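Local coordinates for type IV secretion system protein DotB (Yersinia pseudotuberculosis IP 31758, PDB 6GEF), which probably hydrolyses ATP to power a type IVb secretion system, at residues A381-L384 / H385-G388; I198-I201 / M202-T206; M297-L300 / I301-D305; R266-Q269 / S270-A274; E47-A50 / H51-S54. One frame throughout, in Å; residues are numbered along the deposited sequence.

Contact 1: residues A381-L384 / H385-G388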
loop_
_atom_site.group_PDB
_atom_site.type_symbol
_atom_site.label_atom_id
_atom_site.label_comp_id
_atom_site.label_asym_id
_atom_site.label_seq_id
_atom_site.Cartn_x
_atom_site.Cartn_y
_atom_site.Cartn_z
ATOM N N ALA A 381 -52.490 10.761 3.027
ATOM C CA ALA A 381 -52.891 11.931 2.256
ATOM C C ALA A 381 -54.407 12.098 2.250
ATOM O O ALA A 381 -54.908 13.226 2.340
ATOM C CB ALA A 381 -52.344 11.852 0.839
ATOM N N GLU A 382 -55.139 11.014 2.137
ATOM C CA GLU A 382 -56.600 11.079 2.193
ATOM C C GLU A 382 -57.074 11.555 3.551
ATOM O O GLU A 382 -57.979 12.397 3.638
ATOM C CB GLU A 382 -57.213 9.707 1.869
ATOM C CG GLU A 382 -58.703 9.751 1.729
ATOM C CD GLU A 382 -59.441 8.735 2.576
ATOM O OE1 GLU A 382 -58.943 7.600 2.640
ATOM O OE2 GLU A 382 -60.474 9.133 3.171
ATOM N N ARG A 383 -56.473 11.062 4.629
ATOM C CA ARG A 383 -56.876 11.465 5.973
ATOM C C ARG A 383 -56.578 12.941 6.253
ATOM O O ARG A 383 -57.461 13.660 6.689
ATOM C CB ARG A 383 -56.172 10.589 7.020
ATOM C CG ARG A 383 -57.109 9.818 7.941
ATOM C CD ARG A 383 -58.178 10.733 8.532
ATOM N NE ARG A 383 -57.709 11.378 9.751
ATOM C CZ ARG A 383 -58.384 11.388 10.907
ATOM N NH1 ARG A 383 -59.564 10.789 11.004
ATOM N NH2 ARG A 383 -57.877 12.004 11.970
ATOM N N LEU A 384 -55.362 13.372 5.898
ATOM C CA LEU A 384 -55.021 14.780 6.055
ATOM C C LEU A 384 -55.915 15.670 5.199
ATOM O O LEU A 384 -56.354 16.731 5.651
ATOM C CB LEU A 384 -53.545 15.010 5.708
ATOM C CG LEU A 384 -52.523 14.688 6.801
ATOM C CD1 LEU A 384 -52.917 13.458 7.581
ATOM C CD2 LEU A 384 -51.134 14.552 6.210
ATOM N N HIS A 385 -56.214 15.227 3.977
ATOM C CA HIS A 385 -56.991 16.075 3.067
ATOM C C HIS A 385 -58.446 16.171 3.503
ATOM O O HIS A 385 -59.058 17.234 3.381
ATOM C CB HIS A 385 -56.879 15.548 1.638
ATOM C CG HIS A 385 -57.584 16.384 0.627
ATOM N ND1 HIS A 385 -57.474 17.755 0.602
ATOM C CD2 HIS A 385 -58.396 16.045 -0.403
ATOM C CE1 HIS A 385 -58.200 18.230 -0.394
ATOM N NE2 HIS A 385 -58.767 17.215 -1.023
ATOM N N SER A 386 -59.004 15.083 4.019
ATOM C CA SER A 386 -60.371 15.126 4.544
ATOM C C SER A 386 -60.482 16.096 5.712
ATOM O O SER A 386 -61.430 16.885 5.791
ATOM C CB SER A 386 -60.839 13.736 4.945
ATOM O OG SER A 386 -60.261 13.343 6.164
ATOM N N ASP A 387 -59.497 16.064 6.616
ATOM C CA ASP A 387 -59.423 17.029 7.704
ATOM C C ASP A 387 -59.012 18.417 7.271
ATOM O O ASP A 387 -58.679 19.248 8.115
ATOM C CB ASP A 387 -58.493 16.522 8.803
ATOM C CG ASP A 387 -58.934 15.156 9.336
ATOM O OD1 ASP A 387 -59.700 14.449 8.633
ATOM O OD2 ASP A 387 -58.491 14.780 10.441
ATOM N N GLY A 388 -59.011 18.698 5.962
ATOM C CA GLY A 388 -58.658 20.016 5.480
ATOM C C GLY A 388 -57.254 20.487 5.822
ATOM O O GLY A 388 -56.970 21.663 5.766
#
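Arg383 and Asp387 pair across the last turn of helix 377-386, which ends in a Schellman motif. Gly388 bonds through N to His385 O, and Ile389 N bonds back to Leu384 O; glycine suits this place because the left-handed backbone conformation (phi 61°) costs it less than it costs residues with a CB. Arg383 can be followed outward. Its CB starts away from residues 385-388, but bends at chi2 and chi3 (-87°) swing the chain back along the helix end. CD passes Ser386 OG at 4.1 Å and Asp387 OD1 at 4.0 Å, and CZ lies 3.4 Å from Asp387 OD2. At the tip NH2 forms a salt bridge with Asp387 OD2 at 3.2 Å. That oxygen sits above one face of the guanidinium, toward its rim, with guanidinium and carboxylate planes 54° apart. No N-H is aimed at it, and the attraction is one of charges. Ser386 OG lies 2.9 Å from Arg383 O and 2.8 Å from Asp387 OD1, two acceptors within range of a single proton. Arg383 O accepts the backbone bond of Asp387 N. Small Ala381 lets helix 392-400 come close, packing on Ala395 and Leu398. One turn on, His385 N bonds to Ala381 O at 2.9 Å, while its ring nitrogen ND1 is bonded to Ile390 O.

Contact 2: residues I198-I201 / M202-T206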
loop_
_atom_site.group_PDB
_atom_site.type_symbol
_atom_site.label_atom_id
_atom_site.label_comp_id
_atom_site.label_asym_id
_atom_site.label_seq_id
_atom_site.Cartn_x
_atom_site.Cartn_y
_atom_site.Cartn_z
ATOM N N ILE A 198 -38.684 7.995 22.591
ATOM C CA ILE A 198 -37.821 7.635 23.700
ATOM C C ILE A 198 -38.278 8.328 25.005
ATOM O O ILE A 198 -38.229 7.723 26.073
ATOM C CB ILE A 198 -36.350 7.934 23.375
ATOM C CG1 ILE A 198 -35.839 6.967 22.318
ATOM C CG2 ILE A 198 -35.487 7.852 24.616
ATOM C CD1 ILE A 198 -34.433 7.201 21.822
ATOM N N ARG A 199 -38.692 9.587 24.921
ATOM C CA ARG A 199 -39.226 10.269 26.066
ATOM C C ARG A 199 -40.504 9.586 26.541
ATOM O O ARG A 199 -40.738 9.404 27.756
ATOM C CB ARG A 199 -39.457 11.746 25.773
ATOM C CG ARG A 199 -40.853 12.102 25.308
ATOM C CD ARG A 199 -41.160 13.546 25.541
ATOM N NE ARG A 199 -41.448 13.853 26.950
ATOM C CZ ARG A 199 -42.004 14.989 27.361
ATOM N NH1 ARG A 199 -42.304 15.955 26.503
ATOM N NH2 ARG A 199 -42.277 15.166 28.638
ATOM N N TYR A 200 -41.407 9.257 25.620
ATOM C CA TYR A 200 -42.555 8.424 25.947
ATOM C C TYR A 200 -42.133 7.143 26.662
ATOM O O TYR A 200 -42.690 6.791 27.708
ATOM C CB TYR A 200 -43.346 8.091 24.682
ATOM C CG TYR A 200 -44.512 7.156 24.923
ATOM C CD1 TYR A 200 -45.674 7.593 25.574
ATOM C CD2 TYR A 200 -44.473 5.841 24.457
ATOM C CE1 TYR A 200 -46.723 6.744 25.790
ATOM C CE2 TYR A 200 -45.509 4.967 24.690
ATOM C CZ TYR A 200 -46.654 5.427 25.344
ATOM O OH TYR A 200 -47.732 4.589 25.528
ATOM N N ILE A 201 -41.121 6.464 26.125
ATOM C CA ILE A 201 -40.670 5.213 26.717
ATOM C C ILE A 201 -40.238 5.425 28.158
ATOM O O ILE A 201 -40.685 4.706 29.066
ATOM C CB ILE A 201 -39.540 4.579 25.872
ATOM C CG1 ILE A 201 -40.127 3.827 24.685
ATOM C CG2 ILE A 201 -38.682 3.648 26.719
ATOM C CD1 ILE A 201 -39.077 3.169 23.815
ATOM N N MET A 202 -39.389 6.409 28.393
ATOM C CA MET A 202 -38.900 6.683 29.751
ATOM C C MET A 202 -40.050 7.070 30.695
ATOM O O MET A 202 -40.079 6.625 31.833
ATOM C CB MET A 202 -37.854 7.789 29.723
ATOM C CG MET A 202 -36.598 7.460 28.981
ATOM S SD MET A 202 -35.439 8.839 28.908
ATOM C CE MET A 202 -34.799 8.782 30.591
ATOM N N GLU A 203 -41.004 7.835 30.187
ATOM C CA GLU A 203 -42.010 8.433 31.071
ATOM C C GLU A 203 -43.164 7.470 31.383
ATOM O O GLU A 203 -43.713 7.519 32.468
ATOM C CB GLU A 203 -42.560 9.717 30.460
ATOM C CG GLU A 203 -41.601 10.887 30.501
ATOM C CD GLU A 203 -42.129 12.108 29.790
ATOM O OE1 GLU A 203 -41.604 13.220 30.022
ATOM O OE2 GLU A 203 -43.096 11.957 28.977
ATOM N N ASN A 204 -43.463 6.568 30.458
ATOM C CA ASN A 204 -44.618 5.680 30.582
ATOM C C ASN A 204 -44.161 4.245 30.793
ATOM O O ASN A 204 -42.985 3.928 30.684
ATOM C CB ASN A 204 -45.501 5.779 29.320
ATOM C CG ASN A 204 -46.085 7.144 29.094
ATOM O OD1 ASN A 204 -45.349 8.135 29.019
ATOM N ND2 ASN A 204 -47.382 7.202 28.957
ATOM N N ASP A 205 -45.114 3.385 31.125
ATOM C CA ASP A 205 -44.867 1.959 31.283
ATOM C C ASP A 205 -44.988 1.330 29.888
ATOM O O ASP A 205 -46.077 1.166 29.354
ATOM C CB ASP A 205 -45.854 1.341 32.276
ATOM C CG ASP A 205 -45.580 -0.117 32.539
ATOM O OD1 ASP A 205 -44.904 -0.762 31.738
ATOM O OD2 ASP A 205 -46.088 -0.673 33.518
ATOM N N THR A 206 -43.852 0.904 29.352
ATOM C CA THR A 206 -43.760 0.355 28.007
ATOM C C THR A 206 -43.012 -0.976 28.078
ATOM O O THR A 206 -42.269 -1.233 29.002
ATOM C CB THR A 206 -42.996 1.321 27.082
ATOM O OG1 THR A 206 -42.745 0.708 25.818
ATOM C CG2 THR A 206 -41.673 1.728 27.666
#
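A bend at chi3 (-76°) turns the guanidinium of Arg199 to meet Glu203, whose chain runs extended beyond CG, and in Tyr200 CG stands opposite the backbone N (chi1 177°), which carries the ring to Asn204. The first pair, four residues apart, makes a salt bridge on the helix surface. Glu203 OE1 lies at the edge of the guanidinium, near its plane, where it takes a bond from Arg199 NH2; the modelled 2.5 Å is very short and its exact value doubtful at this resolution. Arg199 NE adds a weak bond to the same oxygen at 3.1 Å, and the two flat groups are inclined by 65°. Arg199 NH1 has a further weak bond to Pro157 O. Asn204 CB lies over one face of the Tyr200 ring, 4.2 Å from its centroid, a CH-pi contact set toward the rim. The hydroxyl of Tyr200 is bonded to Asn171 OD1, and Asn204 N to Tyr200 O at 2.9 Å. On the buried side, branched Ile201 meets Thr206 through their CG2 methyls at 3.7 Å, and Ile198 CG2 lies 4.4 Å from Met202 SD. Ile198 and Ile201 also pack on Phe285, and Met202 on Leu212. This is the C-terminal end of helix 187-203, which begins in a probable Walker A motif, as in P-loop ATPases.

Contact 3: residues M297-L300 / I301-D305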
loop_
_atom_site.group_PDB
_atom_site.type_symbol
_atom_site.label_atom_id
_atom_site.label_comp_id
_atom_site.label_asym_id
_atom_site.label_seq_id
_atom_site.Cartn_x
_atom_site.Cartn_y
_atom_site.Cartn_z
ATOM N N MET A 297 -37.057 -1.609 2.563
ATOM C CA MET A 297 -36.755 -3.017 2.314
ATOM C C MET A 297 -35.805 -3.167 1.136
ATOM O O MET A 297 -34.712 -3.725 1.254
ATOM C CB MET A 297 -38.039 -3.799 2.081
ATOM C CG MET A 297 -38.215 -4.999 3.008
ATOM S SD MET A 297 -38.315 -4.538 4.724
ATOM C CE MET A 297 -38.723 -6.196 5.400
ATOM N N ARG A 298 -36.202 -2.676 -0.036
ATOM C CA ARG A 298 -35.329 -2.680 -1.197
ATOM C C ARG A 298 -33.887 -2.197 -0.852
ATOM O O ARG A 298 -32.924 -2.856 -1.188
ATOM C CB ARG A 298 -35.904 -1.746 -2.282
ATOM C CG ARG A 298 -36.977 -2.333 -3.118
ATOM C CD ARG A 298 -36.438 -3.530 -3.898
ATOM N NE ARG A 298 -36.420 -3.369 -5.338
ATOM C CZ ARG A 298 -37.479 -3.079 -6.085
ATOM N NH1 ARG A 298 -38.664 -2.787 -5.510
ATOM N NH2 ARG A 298 -37.340 -3.052 -7.427
ATOM N N ARG A 299 -33.802 -1.084 -0.122
ATOM C CA ARG A 299 -32.532 -0.455 0.068
ATOM C C ARG A 299 -31.643 -1.302 0.965
ATOM O O ARG A 299 -30.448 -1.507 0.693
ATOM C CB ARG A 299 -32.719 0.960 0.657
ATOM C CG ARG A 299 -31.429 1.611 1.179
ATOM C CD ARG A 299 -31.201 2.967 0.543
ATOM N NE ARG A 299 -29.833 3.401 0.653
ATOM C CZ ARG A 299 -29.290 4.007 1.701
ATOM N NH1 ARG A 299 -30.027 4.220 2.804
ATOM N NH2 ARG A 299 -28.006 4.370 1.665
ATOM N N LEU A 300 -32.180 -1.759 2.089
ATOM C CA LEU A 300 -31.413 -2.629 2.976
ATOM C C LEU A 300 -31.018 -3.901 2.266
ATOM O O LEU A 300 -29.880 -4.382 2.425
ATOM C CB LEU A 300 -32.211 -2.927 4.246
ATOM C CG LEU A 300 -32.594 -1.746 5.131
ATOM C CD1 LEU A 300 -33.349 -2.259 6.333
ATOM C CD2 LEU A 300 -31.347 -0.932 5.459
ATOM N N ILE A 301 -31.928 -4.498 1.495
ATOM C CA ILE A 301 -31.610 -5.740 0.793
ATOM C C ILE A 301 -30.495 -5.533 -0.220
ATOM O O ILE A 301 -29.674 -6.423 -0.421
ATOM C CB ILE A 301 -32.894 -6.317 0.147
ATOM C CG1 ILE A 301 -33.760 -7.000 1.209
ATOM C CG2 ILE A 301 -32.579 -7.262 -1.007
ATOM C CD1 ILE A 301 -35.181 -7.230 0.732
ATOM N N SER A 302 -30.469 -4.363 -0.867
ATOM C CA SER A 302 -29.496 -4.119 -1.924
ATOM C C SER A 302 -28.054 -4.273 -1.415
ATOM O O SER A 302 -27.178 -4.664 -2.160
ATOM C CB SER A 302 -29.714 -2.750 -2.542
ATOM O OG SER A 302 -29.418 -1.716 -1.615
ATOM N N ARG A 303 -27.844 -3.969 -0.135
ATOM C CA ARG A 303 -26.487 -3.919 0.390
ATOM C C ARG A 303 -25.812 -5.273 0.444
ATOM O O ARG A 303 -24.596 -5.342 0.634
ATOM C CB ARG A 303 -26.475 -3.240 1.775
ATOM C CG ARG A 303 -26.219 -1.732 1.692
ATOM C CD ARG A 303 -27.506 -0.961 1.625
ATOM N NE ARG A 303 -27.830 -0.588 0.251
ATOM C CZ ARG A 303 -27.354 0.496 -0.373
ATOM N NH1 ARG A 303 -26.500 1.306 0.223
ATOM N NH2 ARG A 303 -27.711 0.744 -1.604
ATOM N N PHE A 304 -26.571 -6.339 0.320
ATOM C CA PHE A 304 -26.043 -7.705 0.391
ATOM C C PHE A 304 -25.914 -8.286 -1.009
ATOM O O PHE A 304 -26.745 -8.090 -1.854
ATOM C CB PHE A 304 -26.961 -8.594 1.236
ATOM C CG PHE A 304 -27.103 -8.125 2.667
ATOM C CD1 PHE A 304 -26.193 -8.488 3.631
ATOM C CD2 PHE A 304 -28.162 -7.314 3.027
ATOM C CE1 PHE A 304 -26.341 -8.073 4.937
ATOM C CE2 PHE A 304 -28.303 -6.879 4.320
ATOM C CZ PHE A 304 -27.398 -7.259 5.280
ATOM N N ASP A 305 -24.835 -8.994 -1.256
ATOM C CA ASP A 305 -24.673 -9.756 -2.490
ATOM C C ASP A 305 -25.682 -10.890 -2.557
ATOM O O ASP A 305 -26.226 -11.329 -1.547
ATOM C CB ASP A 305 -23.251 -10.302 -2.592
ATOM C CG ASP A 305 -22.880 -10.697 -3.995
ATOM O OD1 ASP A 305 -23.800 -10.918 -4.842
ATOM O OD2 ASP A 305 -21.662 -10.831 -4.252
#
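Arg299 and Arg303 stand one turn apart, and their charges are brought together by an anion: Asp315 of the second subunit forms salt bridges with Arg299 NE through OD1 and with Arg303 NH2 through OD2. The two guanidinium groups are inclined by 55°, with Arg299 NE above one face of the Arg303 group, toward its rim, and Arg299 NH2 3.7 Å from Arg303 NH1. Shared attraction to one carboxylate probably offsets the closeness of like charges. Bends at chi2 (93°) and chi3 (-99°) curl Arg303 back toward Arg299, and Arg303 NH1 has a weak bond to Arg266 O.

Among the hydrogen bonds, Ser302 works in two directions. Its OG donates to Arg299 O, and it receives Arg303 NH2 at 3.0 Å, lying in the guanidinium plane, so that a small hydroxyl helps to fix the rotation of a long side chain. The C-terminal turns of helix 293-302, in this P-loop ATPase domain, are part of a subunit interface, where besides the Asp315 salt bridges Tyr314 of the second subunit packs on both Arg299 and Ser302. Ile301 N bonds to Met297 O at 2.9 Å in ordinary helical fashion; further on, Arg303 N reaches only to Leu300 O at 3.3 Å, and Phe304 N to Ile301 O at 3.2 Å.

The apolar contact across this turn is Met297 CG to Ile301 CD1, 4.4 Å apart, and both side chains also touch Val362. Phe304 brings its ring to Leu300 O, with CD2 at 3.5 Å, and packs on Ala312.

Contact 4: residues R266-Q269 / S270-A274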
loop_
_atom_site.group_PDB
_atom_site.type_symbol
_atom_site.label_atom_id
_atom_site.label_comp_id
_atom_site.label_asym_id
_atom_site.label_seq_id
_atom_site.Cartn_x
_atom_site.Cartn_y
_atom_site.Cartn_z
ATOM N N ARG A 266 -27.064 1.982 6.718
ATOM C CA ARG A 266 -26.623 2.467 5.421
ATOM C C ARG A 266 -25.832 1.397 4.646
ATOM O O ARG A 266 -26.279 0.976 3.585
ATOM C CB ARG A 266 -25.816 3.757 5.569
ATOM C CG ARG A 266 -24.945 3.806 6.819
ATOM C CD ARG A 266 -23.615 4.517 6.557
ATOM N NE ARG A 266 -23.819 5.873 5.989
ATOM C CZ ARG A 266 -24.092 6.112 4.701
ATOM N NH1 ARG A 266 -24.223 5.070 3.818
ATOM N NH2 ARG A 266 -24.261 7.357 4.307
ATOM N N ASP A 267 -24.676 0.981 5.173
ATOM C CA ASP A 267 -23.900 -0.055 4.528
ATOM C C ASP A 267 -24.216 -1.429 5.133
ATOM O O ASP A 267 -24.950 -1.547 6.099
ATOM C CB ASP A 267 -22.388 0.257 4.665
ATOM C CG ASP A 267 -21.912 0.211 6.073
ATOM O OD1 ASP A 267 -22.631 -0.299 6.960
ATOM O OD2 ASP A 267 -20.748 0.643 6.244
ATOM N N LYS A 268 -23.618 -2.444 4.538
ATOM C CA LYS A 268 -23.892 -3.818 4.947
ATOM C C LYS A 268 -23.500 -4.023 6.404
ATOM O O LYS A 268 -24.180 -4.760 7.134
ATOM C CB LYS A 268 -23.178 -4.803 4.022
ATOM C CG LYS A 268 -23.496 -6.243 4.318
ATOM C CD LYS A 268 -22.600 -7.184 3.516
ATOM C CE LYS A 268 -22.593 -8.596 4.125
ATOM N NZ LYS A 268 -21.258 -9.257 3.961
ATOM N N GLN A 269 -22.406 -3.436 6.843
ATOM C CA GLN A 269 -21.921 -3.658 8.203
ATOM C C GLN A 269 -22.883 -3.031 9.218
ATOM O O GLN A 269 -23.075 -3.565 10.317
ATOM C CB GLN A 269 -20.499 -3.130 8.385
ATOM C CG GLN A 269 -20.076 -3.048 9.837
ATOM C CD GLN A 269 -18.640 -2.721 10.074
ATOM O OE1 GLN A 269 -17.966 -3.487 10.720
ATOM N NE2 GLN A 269 -18.176 -1.587 9.567
ATOM N N SER A 270 -23.432 -1.862 8.924
ATOM C CA SER A 270 -24.419 -1.257 9.802
ATOM C C SER A 270 -25.652 -2.147 9.957
ATOM O O SER A 270 -26.153 -2.380 11.058
ATOM C CB SER A 270 -24.809 0.128 9.303
ATOM O OG SER A 270 -25.445 0.061 8.058
ATOM N N ILE A 271 -26.178 -2.641 8.838
ATOM C CA ILE A 271 -27.348 -3.511 8.878
ATOM C C ILE A 271 -27.041 -4.779 9.665
ATOM O O ILE A 271 -27.837 -5.209 10.519
ATOM C CB ILE A 271 -27.835 -3.854 7.455
ATOM C CG1 ILE A 271 -28.055 -2.555 6.650
ATOM C CG2 ILE A 271 -29.092 -4.683 7.487
ATOM C CD1 ILE A 271 -28.170 -2.793 5.165
ATOM N N GLU A 272 -25.874 -5.385 9.409
ATOM C CA GLU A 272 -25.507 -6.616 10.111
ATOM C C GLU A 272 -25.340 -6.375 11.617
ATOM O O GLU A 272 -25.777 -7.191 12.411
ATOM C CB GLU A 272 -24.232 -7.195 9.513
ATOM C CG GLU A 272 -24.430 -7.963 8.229
ATOM C CD GLU A 272 -23.094 -8.555 7.714
ATOM O OE1 GLU A 272 -21.967 -7.923 7.898
ATOM O OE2 GLU A 272 -23.158 -9.658 7.087
ATOM N N SER A 273 -24.761 -5.251 11.978
ATOM C CA SER A 273 -24.604 -4.921 13.404
ATOM C C SER A 273 -25.942 -4.672 14.045
ATOM O O SER A 273 -26.169 -5.032 15.199
ATOM C CB SER A 273 -23.651 -3.734 13.576
ATOM O OG SER A 273 -23.442 -3.511 14.961
ATOM N N ALA A 274 -26.860 -4.014 13.356
ATOM C CA ALA A 274 -28.253 -3.948 13.821
ATOM C C ALA A 274 -28.813 -5.343 14.050
ATOM O O ALA A 274 -29.482 -5.595 15.039
ATOM C CB ALA A 274 -29.096 -3.166 12.817
#
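The carboxylate of Asp267 meets Ser270 through OD1, which receives the backbone N-H of Ser270 at 2.6 Å, nearly end-on to its C-O bond and with an N-H...O angle of 166°. The carboxylate of Glu272 is approached by Lys268, whose CE lies 3.2 Å from OE2 and whose NZ makes a long salt bridge to the same oxygen at 3.7 Å. The guanidinium of Arg266 turns away from the helix to pair, through NE, with Glu264.

Asp267 is the N-cap of helix 268-280. With chi1 at 65°, its CG lies between the backbone N and the carbonyl carbon, which tucks the carboxylate over the first turn. Aspartate suits the place because it replaces a missing helical carbonyl as acceptor, and its negative charge would probably be favoured by the helix dipole. Ser270 binds the turn a second time. Its OG donates to Asp267 O at 2.6 Å and accepts from Arg266 N at 2.8 Å, joining the incoming chain to the helix start. Asp267 O is gripped twice, since Ile271 N also donates to it at 3.2 Å, and regular helical bonding follows with Glu272 N to Lys268 O at 2.9 Å.

The helix links parallel strands 259-264 and 284-288 in a beta-alpha-beta unit. Gln269 and Ser273 lean on Ala246 and Asn249 of helix 245-253, the buried Ile271 faces Arg303 and Phe304, and Arg266 packs on Glu276 of the second subunit.

Contact 5: residues E47-A50 / H51-S54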
loop_
_atom_site.group_PDB
_atom_site.type_symbol
_atom_site.label_atom_id
_atom_site.label_comp_id
_atom_site.label_asym_id
_atom_site.label_seq_id
_atom_site.Cartn_x
_atom_site.Cartn_y
_atom_site.Cartn_z
ATOM N N GLU A 47 -35.312 37.415 17.308
ATOM C CA GLU A 47 -36.411 37.740 16.420
ATOM C C GLU A 47 -36.750 36.562 15.507
ATOM O O GLU A 47 -37.915 36.204 15.355
ATOM C CB GLU A 47 -36.083 39.012 15.611
ATOM C CG GLU A 47 -37.010 39.261 14.426
ATOM C CD GLU A 47 -38.446 39.345 14.820
ATOM O OE1 GLU A 47 -39.276 39.672 13.957
ATOM O OE2 GLU A 47 -38.787 39.090 15.999
ATOM N N PHE A 48 -35.758 36.008 14.840
ATOM C CA PHE A 48 -35.975 34.788 14.064
ATOM C C PHE A 48 -36.512 33.673 14.936
ATOM O O PHE A 48 -37.291 32.837 14.460
ATOM C CB PHE A 48 -34.681 34.361 13.345
ATOM C CG PHE A 48 -34.432 35.099 12.067
ATOM C CD1 PHE A 48 -35.442 35.275 11.146
ATOM C CD2 PHE A 48 -33.184 35.608 11.771
ATOM C CE1 PHE A 48 -35.212 35.946 9.942
ATOM C CE2 PHE A 48 -32.956 36.268 10.571
ATOM C CZ PHE A 48 -33.977 36.443 9.669
ATOM N N LEU A 49 -36.096 33.597 16.189
ATOM C CA LEU A 49 -36.532 32.502 17.062
ATOM C C LEU A 49 -37.980 32.637 17.443
ATOM O O LEU A 49 -38.684 31.642 17.600
ATOM C CB LEU A 49 -35.631 32.427 18.301
ATOM C CG LEU A 49 -35.637 31.102 19.062
ATOM C CD1 LEU A 49 -34.619 31.189 20.199
ATOM C CD2 LEU A 49 -37.009 30.784 19.563
ATOM N N ALA A 50 -38.476 33.854 17.630
ATOM C CA ALA A 50 -39.919 34.089 17.712
ATOM C C ALA A 50 -40.676 33.417 16.546
ATOM O O ALA A 50 -41.766 32.908 16.730
ATOM C CB ALA A 50 -40.217 35.575 17.779
ATOM N N HIS A 51 -40.074 33.424 15.381
ATOM C CA HIS A 51 -40.699 32.868 14.182
ATOM C C HIS A 51 -40.489 31.356 14.023
ATOM O O HIS A 51 -41.000 30.798 13.066
ATOM C CB HIS A 51 -40.193 33.583 12.922
ATOM C CG HIS A 51 -40.791 34.943 12.724
ATOM N ND1 HIS A 51 -41.999 35.117 12.089
ATOM C CD2 HIS A 51 -40.358 36.179 13.064
ATOM C CE1 HIS A 51 -42.297 36.399 12.057
ATOM N NE2 HIS A 51 -41.317 37.060 12.645
ATOM N N GLU A 52 -39.747 30.725 14.937
ATOM C CA GLU A 52 -39.488 29.305 14.887
ATOM C C GLU A 52 -38.706 28.939 13.619
ATOM O O GLU A 52 -38.889 27.830 13.044
ATOM C CB GLU A 52 -40.768 28.452 14.997
ATOM C CG GLU A 52 -41.667 28.787 16.168
ATOM C CD GLU A 52 -40.995 28.426 17.501
ATOM O OE1 GLU A 52 -40.502 27.272 17.591
ATOM O OE2 GLU A 52 -40.940 29.274 18.447
ATOM N N ALA A 53 -37.738 29.767 13.255
ATOM C CA ALA A 53 -36.837 29.438 12.151
ATOM C C ALA A 53 -35.908 28.313 12.568
ATOM O O ALA A 53 -35.347 28.329 13.656
ATOM C CB ALA A 53 -36.030 30.656 11.739
ATOM N N SER A 54 -35.746 27.316 11.702
ATOM C CA SER A 54 -34.821 26.232 11.951
ATOM C C SER A 54 -33.380 26.661 11.706
ATOM O O SER A 54 -32.476 26.298 12.461
ATOM C CB SER A 54 -35.184 25.015 11.108
ATOM O OG SER A 54 -35.397 25.370 9.774
#
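Phi turns positive at Glu52 (63°), folding the chain back so that Glu52 N bonds to Leu49 O at 3.0 Å and Ala53 N weakly to Phe48 O at 3.3 Å. His51, one residue earlier, carries the side-chain contact with Glu47. Its ring presents an edge to the glutamate: Glu47 OE1 lies in the ring plane, 3.6 Å from His51 NE2, while the carboxylate stands nearly perpendicular to the ring at 86°. His51 CD2 lies 3.3 Å from Glu47 O, also at the ring edge. A bend at chi2 (57°) in Glu47 turns its carboxylate toward the edge of the His51 ring. The stronger partners lie outside this pair, for His51 NE2 is bonded to Phe25 O and Glu47 OE2 to Thr27 OG1, which joins both residues to the chain around Phe25 and Thr27. The backbone path is a Schellman motif, which ends helix 38-50 and sends the chain into strand 53-59 of the antiparallel sheet. Across that turn Phe48 CB and Ala53 CB come to 4.3 Å, and both side chains rest on Ala66 of strand 65-68. The small Ala53 fits between the helix end and strand 65-68, where it also touches Val68. Leu49 packs instead on Phe129 and Tyr131 of strand 128-140.

In the fold
From the N terminus the contacts come in the order 5, 2, 4, 3, 1. Each lies within one continuous stretch, so none closes a long loop, and they follow in series without nesting or crossing. Contact 5 carries helix 38-50 into the antiparallel sheet. Contact 2 ends helix 187-203 beside the mixed sheet, contact 4 starts helix 268-280, and contact 3 lies at the end of helix 293-302. Contacts 3 and 4, with centres about 10 Å apart, touch directly: Phe304 CE1 meets Lys268 CG at 3.4 Å, and each of these two contacts also touches the second subunit. Contact 1 ends helix 377-386, its nearest atoms about 18 Å from those of contact 2.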